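Side-chain contacts in esterase (Staphylococcus aureus subsp. aureus USA300_TCH1516, PDB 3D7R), which probably hydrolyses ester bonds, as a putative esterase of the alpha/beta hydrolase fold: residues 268-271 against 272-275; 47-50 against 51-55. All blocks are in the same frame, centred on the assembly; numbering follows the deposited sequence.

Contact 1: 268-271 against 272-275; sequences MTHP and DMKL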
HETATM    1  N   MSE A 268      13.213   6.102  -4.351  1.00 10.74           N
HETATM    2  CA  MSE A 268      13.227   7.562  -4.154  1.00 11.49           C
HETATM    3  C   MSE A 268      12.457   8.012  -2.916  1.00 10.48           C
HETATM    4  O   MSE A 268      12.565   9.159  -2.499  1.00 10.51           O
HETATM    5  CB  MSE A 268      12.608   8.259  -5.369  1.00 11.86           C
HETATM    6  CG  MSE A 268      13.531   8.488  -6.543  1.00 16.05           C
HETATM    7 SE   MSE A 268      12.437   8.989  -8.135  0.75 28.18          SE
HETATM    8  CE  MSE A 268      11.131  10.087  -7.281  1.00 20.77           C
ATOM      9  N   THR A 269      11.660   7.106  -2.364  1.00 10.53           N
ATOM     10  CA  THR A 269      10.865   7.345  -1.145  1.00 10.65           C
ATOM     11  C   THR A 269      11.700   7.221   0.100  1.00 10.55           C
ATOM     12  O   THR A 269      11.206   7.469   1.199  1.00 10.17           O
ATOM     13  CB  THR A 269       9.743   6.302  -1.008  1.00 10.98           C
ATOM     14  OG1 THR A 269      10.303   4.999  -1.207  1.00 13.22           O
ATOM     15  CG2 THR A 269       8.658   6.521  -2.056  1.00 11.43           C
ATOM     16  N   HIS A 270      12.956   6.805  -0.054  1.00  9.91           N
ATOM     17  CA  HIS A 270      13.746   6.469   1.129  1.00 10.75           C
ATOM     18  C   HIS A 270      13.996   7.666   2.077  1.00 10.33           C
ATOM     19  O   HIS A 270      13.821   7.510   3.289  1.00 10.53           O
ATOM     20  CB  HIS A 270      15.024   5.687   0.778  1.00 10.34           C
ATOM     21  CG  HIS A 270      15.805   5.247   1.979  1.00 12.87           C
ATOM     22  ND1 HIS A 270      16.777   6.034   2.566  1.00 14.11           N
ATOM     23  CD2 HIS A 270      15.744   4.112   2.720  1.00 14.44           C
ATOM     24  CE1 HIS A 270      17.286   5.398   3.607  1.00 13.32           C
ATOM     25  NE2 HIS A 270      16.677   4.230   3.719  1.00 14.13           N
ATOM     26  N   PRO A 271      14.411   8.845   1.551  1.00 10.02           N
ATOM     27  CA  PRO A 271      14.467  10.010   2.449  1.00  9.95           C
ATOM     28  C   PRO A 271      13.175  10.298   3.216  1.00 10.03           C
ATOM     29  O   PRO A 271      13.249  10.591   4.409  1.00 10.00           O
ATOM     30  CB  PRO A 271      14.786  11.167   1.504  1.00 10.05           C
ATOM     31  CG  PRO A 271      15.627  10.511   0.436  1.00 10.36           C
ATOM     32  CD  PRO A 271      14.906   9.198   0.202  1.00 10.32           C
ATOM     33  N   ASP A 272      12.017  10.216   2.548  1.00  9.06           N
ATOM     34  CA  ASP A 272      10.723  10.381   3.219  1.00  9.30           C
ATOM     35  C   ASP A 272      10.443   9.340   4.292  1.00  8.74           C
ATOM     36  O   ASP A 272       9.887   9.661   5.344  1.00  8.71           O
ATOM     37  CB  ASP A 272       9.574  10.473   2.198  1.00  9.24           C
ATOM     38  CG  ASP A 272       9.626  11.778   1.400  1.00 11.87           C
ATOM     39  OD1 ASP A 272       9.921  12.841   2.033  1.00 13.19           O
ATOM     40  OD2 ASP A 272       9.414  11.746   0.151  1.00 12.09           O
HETATM   41  N   MSE A 273      10.824   8.091   4.044  1.00  7.91           N
HETATM   42  CA  MSE A 273      10.670   7.065   5.079  1.00  8.30           C
HETATM   43  C   MSE A 273      11.543   7.357   6.295  1.00  8.03           C
HETATM   44  O   MSE A 273      11.097   7.183   7.434  1.00  8.02           O
HETATM   45  CB  MSE A 273      10.949   5.648   4.537  1.00  8.46           C
HETATM   46  CG  MSE A 273       9.957   5.208   3.456  1.00  9.54           C
HETATM   47 SE   MSE A 273      10.320   3.357   2.968  0.75 14.17          SE
HETATM   48  CE  MSE A 273      11.864   3.608   1.819  1.00 15.17           C
ATOM     49  N   LYS A 274      12.779   7.792   6.063  1.00  7.70           N
ATOM     50  CA  LYS A 274      13.664   8.144   7.180  1.00  8.75           C
ATOM     51  C   LYS A 274      13.136   9.363   7.930  1.00  8.76           C
ATOM     52  O   LYS A 274      13.211   9.416   9.159  1.00  9.29           O
ATOM     53  CB  LYS A 274      15.105   8.403   6.704  1.00  9.08           C
ATOM     54  CG  LYS A 274      15.847   7.152   6.154  1.00 12.24           C
ATOM     55  CD  LYS A 274      16.107   6.094   7.229  1.00 17.59           C
ATOM     56  CE  LYS A 274      17.454   6.285   7.898  1.00 22.72           C
ATOM     57  NZ  LYS A 274      17.597   5.320   9.032  1.00 26.10           N
ATOM     58  N   LEU A 275      12.608  10.341   7.190  1.00  8.53           N
ATOM     59  CA  LEU A 275      11.987  11.524   7.805  1.00  8.59           C
ATOM     60  C   LEU A 275      10.755  11.155   8.641  1.00  8.72           C
ATOM     61  O   LEU A 275      10.603  11.597   9.797  1.00  8.78           O
ATOM     62  CB  LEU A 275      11.612  12.556   6.743  1.00  8.09           C
ATOM     63  CG  LEU A 275      10.902  13.830   7.229  1.00  9.18           C
ATOM     64  CD1 LEU A 275      11.691  14.546   8.361  1.00  7.99           C
ATOM     65  CD2 LEU A 275      10.668  14.769   6.053  1.00 10.99           C
TER
HETATM   66  O   HOH W   1      11.800  10.482  -0.384  1.00  8.74           O
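With CG trans to its backbone N (chi1 -176°), H270 carries its imidazole along the same flank of the helix as K274, whose chain folds at chi2 (-66°) and again at chi3. The two side chains run side by side, and H270 CE1 rests 3.4 Å from K274 CG. Lysine suits this position because its methylenes pack on the ring while its amine continues to the exposed surface, making a long, weak ion pair with E277. Histidine fits here because its ring meets those methylenes while NE2, at the far end, is hydrogen-bonded to D291 on strand 287-292.

M273, a selenomethionine, bends at chi3 and crosses H270 at about a right angle. Its methyl CE folds back alongside the first turn, 3.5 Å from H270 CA and 3.7 Å from T269 OG1, filling the buried side as a flexible, unbranched chain can. P271 sits in the first turn, where its lack of an N-H costs no helical bond.

M273 N, K274 N and L275 N donate in succession to T269 O, H270 O and P271 O, the i to i+4 pattern. One water accepts from D272 N and donates to M268 O, with a weak bond to D272 OD2, while N209 holds OD1. This is the opening turn of helix 270-282, the connection in a beta-alpha-beta unit between strands 259-264 and 287-292 of the alpha/beta hydrolase fold.

Contact 2: 47-50 against 51-55; sequences QDVE and RFFYK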
ATOM      1  N   GLN A  47       1.644  13.421 -23.406  1.00 14.90           N
ATOM      2  CA  GLN A  47       1.001  12.517 -24.338  1.00 15.11           C
ATOM      3  C   GLN A  47       0.963  11.077 -23.770  1.00 14.58           C
ATOM      4  O   GLN A  47      -0.072  10.408 -23.847  1.00 14.02           O
ATOM      5  CB  GLN A  47       1.731  12.582 -25.691  1.00 15.83           C
ATOM      6  CG  GLN A  47       1.591  13.914 -26.489  1.00 19.01           C
ATOM      7  CD  GLN A  47       2.092  15.200 -25.771  1.00 22.94           C
ATOM      8  OE1 GLN A  47       3.217  15.267 -25.234  1.00 21.80           O
ATOM      9  NE2 GLN A  47       1.241  16.238 -25.789  1.00 24.06           N
ATOM     10  N   ASP A  48       2.073  10.623 -23.181  1.00 13.97           N
ATOM     11  CA  ASP A  48       2.136   9.332 -22.471  1.00 13.43           C
ATOM     12  C   ASP A  48       1.170   9.289 -21.295  1.00 13.06           C
ATOM     13  O   ASP A  48       0.550   8.256 -21.031  1.00 12.51           O
ATOM     14  CB  ASP A  48       3.545   9.047 -21.932  1.00 13.86           C
ATOM     15  CG  ASP A  48       4.506   8.532 -22.998  1.00 15.84           C
ATOM     16  OD1 ASP A  48       4.075   8.271 -24.141  1.00 15.74           O
ATOM     17  OD2 ASP A  48       5.714   8.388 -22.679  1.00 17.32           O
ATOM     18  N   VAL A  49       1.050  10.410 -20.585  1.00 12.69           N
ATOM     19  CA  VAL A  49       0.133  10.522 -19.434  1.00 12.04           C
ATOM     20  C   VAL A  49      -1.325  10.360 -19.891  1.00 12.50           C
ATOM     21  O   VAL A  49      -2.082   9.574 -19.296  1.00 12.40           O
ATOM     22  CB  VAL A  49       0.366  11.856 -18.636  1.00 12.23           C
ATOM     23  CG1 VAL A  49      -0.658  12.049 -17.529  1.00 11.72           C
ATOM     24  CG2 VAL A  49       1.768  11.861 -18.031  1.00  9.66           C
ATOM     25  N   GLU A  50      -1.699  11.080 -20.946  1.00 11.91           N
ATOM     26  CA  GLU A  50      -3.050  10.989 -21.518  1.00 13.24           C
ATOM     27  C   GLU A  50      -3.376   9.562 -21.952  1.00 12.86           C
ATOM     28  O   GLU A  50      -4.436   9.040 -21.598  1.00 12.88           O
ATOM     29  CB  GLU A  50      -3.243  11.939 -22.711  1.00 13.48           C
ATOM     30  CG  GLU A  50      -3.126  13.434 -22.397  1.00 17.85           C
ATOM     31  CD  GLU A  50      -3.202  14.315 -23.670  0.75 22.13           C
ATOM     32  OE1 GLU A  50      -3.965  13.971 -24.605  0.75 22.77           O
ATOM     33  OE2 GLU A  50      -2.497  15.353 -23.733  0.75 25.55           O
ATOM     34  N   ARG A  51      -2.456   8.927 -22.681  1.00 12.87           N
ATOM     35  CA  ARG A  51      -2.624   7.537 -23.145  1.00 13.28           C
ATOM     36  C   ARG A  51      -2.808   6.548 -21.990  1.00 12.82           C
ATOM     37  O   ARG A  51      -3.628   5.628 -22.066  1.00 12.17           O
ATOM     38  CB  ARG A  51      -1.449   7.106 -24.033  1.00 13.71           C
ATOM     39  CG  ARG A  51      -1.405   7.860 -25.386  1.00 18.11           C
ATOM     40  CD  ARG A  51      -0.473   7.186 -26.384  1.00 23.89           C
ATOM     41  NE  ARG A  51       0.921   7.535 -26.124  1.00 28.91           N
ATOM     42  CZ  ARG A  51       1.618   8.416 -26.840  1.00 32.37           C
ATOM     43  NH1 ARG A  51       1.059   9.042 -27.874  1.00 32.85           N
ATOM     44  NH2 ARG A  51       2.880   8.677 -26.522  1.00 33.08           N
ATOM     45  N   PHE A  52      -2.033   6.746 -20.927  1.00 12.37           N
ATOM     46  CA  PHE A  52      -2.171   5.981 -19.694  1.00 11.53           C
ATOM     47  C   PHE A  52      -3.559   6.149 -19.081  1.00 11.68           C
ATOM     48  O   PHE A  52      -4.208   5.154 -18.789  1.00 12.15           O
ATOM     49  CB  PHE A  52      -1.103   6.424 -18.687  1.00 11.60           C
ATOM     50  CG  PHE A  52      -1.125   5.663 -17.385  1.00 10.03           C
ATOM     51  CD1 PHE A  52      -0.554   4.391 -17.300  1.00 10.68           C
ATOM     52  CD2 PHE A  52      -1.673   6.234 -16.239  1.00  9.63           C
ATOM     53  CE1 PHE A  52      -0.532   3.679 -16.089  1.00 10.40           C
ATOM     54  CE2 PHE A  52      -1.660   5.532 -15.004  1.00 10.76           C
ATOM     55  CZ  PHE A  52      -1.081   4.245 -14.938  1.00  9.85           C
ATOM     56  N   PHE A  53      -4.007   7.397 -18.886  1.00 11.57           N
ATOM     57  CA  PHE A  53      -5.347   7.651 -18.334  1.00 11.54           C
ATOM     58  C   PHE A  53      -6.444   7.045 -19.193  1.00 11.31           C
ATOM     59  O   PHE A  53      -7.384   6.463 -18.670  1.00 10.87           O
ATOM     60  CB  PHE A  53      -5.624   9.150 -18.118  1.00 11.19           C
ATOM     61  CG  PHE A  53      -4.821   9.771 -16.988  1.00 11.61           C
ATOM     62  CD1 PHE A  53      -4.432   9.013 -15.881  1.00 11.72           C
ATOM     63  CD2 PHE A  53      -4.462  11.119 -17.035  1.00 12.06           C
ATOM     64  CE1 PHE A  53      -3.698   9.578 -14.845  1.00 11.20           C
ATOM     65  CE2 PHE A  53      -3.716  11.709 -15.980  1.00 11.40           C
ATOM     66  CZ  PHE A  53      -3.332  10.929 -14.902  1.00 11.53           C
ATOM     67  N   TYR A  54      -6.335   7.210 -20.509  1.00 11.89           N
ATOM     68  CA  TYR A  54      -7.273   6.587 -21.445  1.00 12.61           C
ATOM     69  C   TYR A  54      -7.361   5.063 -21.218  1.00 11.94           C
ATOM     70  O   TYR A  54      -8.459   4.511 -21.040  1.00 10.75           O
ATOM     71  CB  TYR A  54      -6.871   6.873 -22.900  1.00 14.34           C
ATOM     72  CG  TYR A  54      -7.753   6.150 -23.906  1.00 17.39           C
ATOM     73  CD1 TYR A  54      -8.916   6.752 -24.390  1.00 20.63           C
ATOM     74  CD2 TYR A  54      -7.424   4.877 -24.378  1.00 20.37           C
ATOM     75  CE1 TYR A  54      -9.732   6.111 -25.320  1.00 22.73           C
ATOM     76  CE2 TYR A  54      -8.243   4.218 -25.313  1.00 22.39           C
ATOM     77  CZ  TYR A  54      -9.393   4.852 -25.774  1.00 22.89           C
ATOM     78  OH  TYR A  54     -10.226   4.235 -26.692  1.00 24.53           O
ATOM     79  N   LYS A  55      -6.206   4.401 -21.221  1.00 10.96           N
ATOM     80  CA  LYS A  55      -6.124   2.954 -20.958  1.00 11.43           C
ATOM     81  C   LYS A  55      -6.698   2.568 -19.585  1.00 10.74           C
ATOM     82  O   LYS A  55      -7.472   1.614 -19.471  1.00  9.72           O
ATOM     83  CB  LYS A  55      -4.662   2.474 -21.056  1.00 12.31           C
ATOM     84  CG  LYS A  55      -4.518   0.956 -21.000  1.00 15.78           C
ATOM     85  CD  LYS A  55      -3.083   0.496 -21.290  1.00 22.12           C
ATOM     86  CE  LYS A  55      -3.026  -1.027 -21.462  1.00 24.72           C
ATOM     87  NZ  LYS A  55      -3.373  -1.769 -20.208  1.00 28.82           N
TER
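D48 and R51 form a salt bridge one turn apart on the surface of helix 46-61: R51 NH2 donates to D48 OD1 at 2.7 Å. The arginine starts with CG beside its own backbone N, stays extended at chi2 and then folds at chi3 (-80°), turning the guanidinium back toward the preceding turn. NH2 meets the oxygen nearly along its C-O axis, yet the carboxylate and guanidinium planes stand 63° apart, so one N-H makes the bond, without flat two-pronged pairing. Q47 O accepts the helical bond from R51 N, lies 3.8 Å above one guanidinium face, toward its rim, and comes within 3.3 Å of R51 CG. Arginine suits this exposed place: its long chain lies along the helix yet still presents a charge to D48. The short aspartate has a second ionic partner, K44, at OD2; with a cation at each oxygen, its charged form would probably be favoured.

V49 and F53, a full turn apart, form the apolar counterpart. V49 CG1 lies trans to the backbone N (chi1 175°) and reaches F53 CE2 at 3.4 Å. F53 CG, beside its backbone N, lays the ring back along the preceding turn. V49 O lies over one face of that ring while accepting the backbone bond from F53 N (2.9 Å).

Valine and phenylalanine suit this helix face, which packs on helix 225-236: V49 on F226 and E230, F52 on I231, F53 on K234. F43 and F52 meet ring against ring, their planes strongly inclined, while A108 and L109 of a loop also touch F52.

In the fold
Contact 2 comes first along the chain, within helix 46-61 near the modelled amino terminus; contact 1 follows more than 200 residues later, at the start of helix 270-282. Their centres lie 28 Å apart and their nearest atoms about 14 Å, so they do not touch. Contact 1 belongs to the central fold: its helix links strands 259-264 and 287-292, the latter an outermost strand of the mixed sheet. Contact 2, about 23 Å from the centre of the chain, precedes all the sheet strands and packs against helix 225-236. Contact 1 thus lies in a crossover helix of the sheet, whereas contact 2 belongs to a peripheral helix packed on another helix.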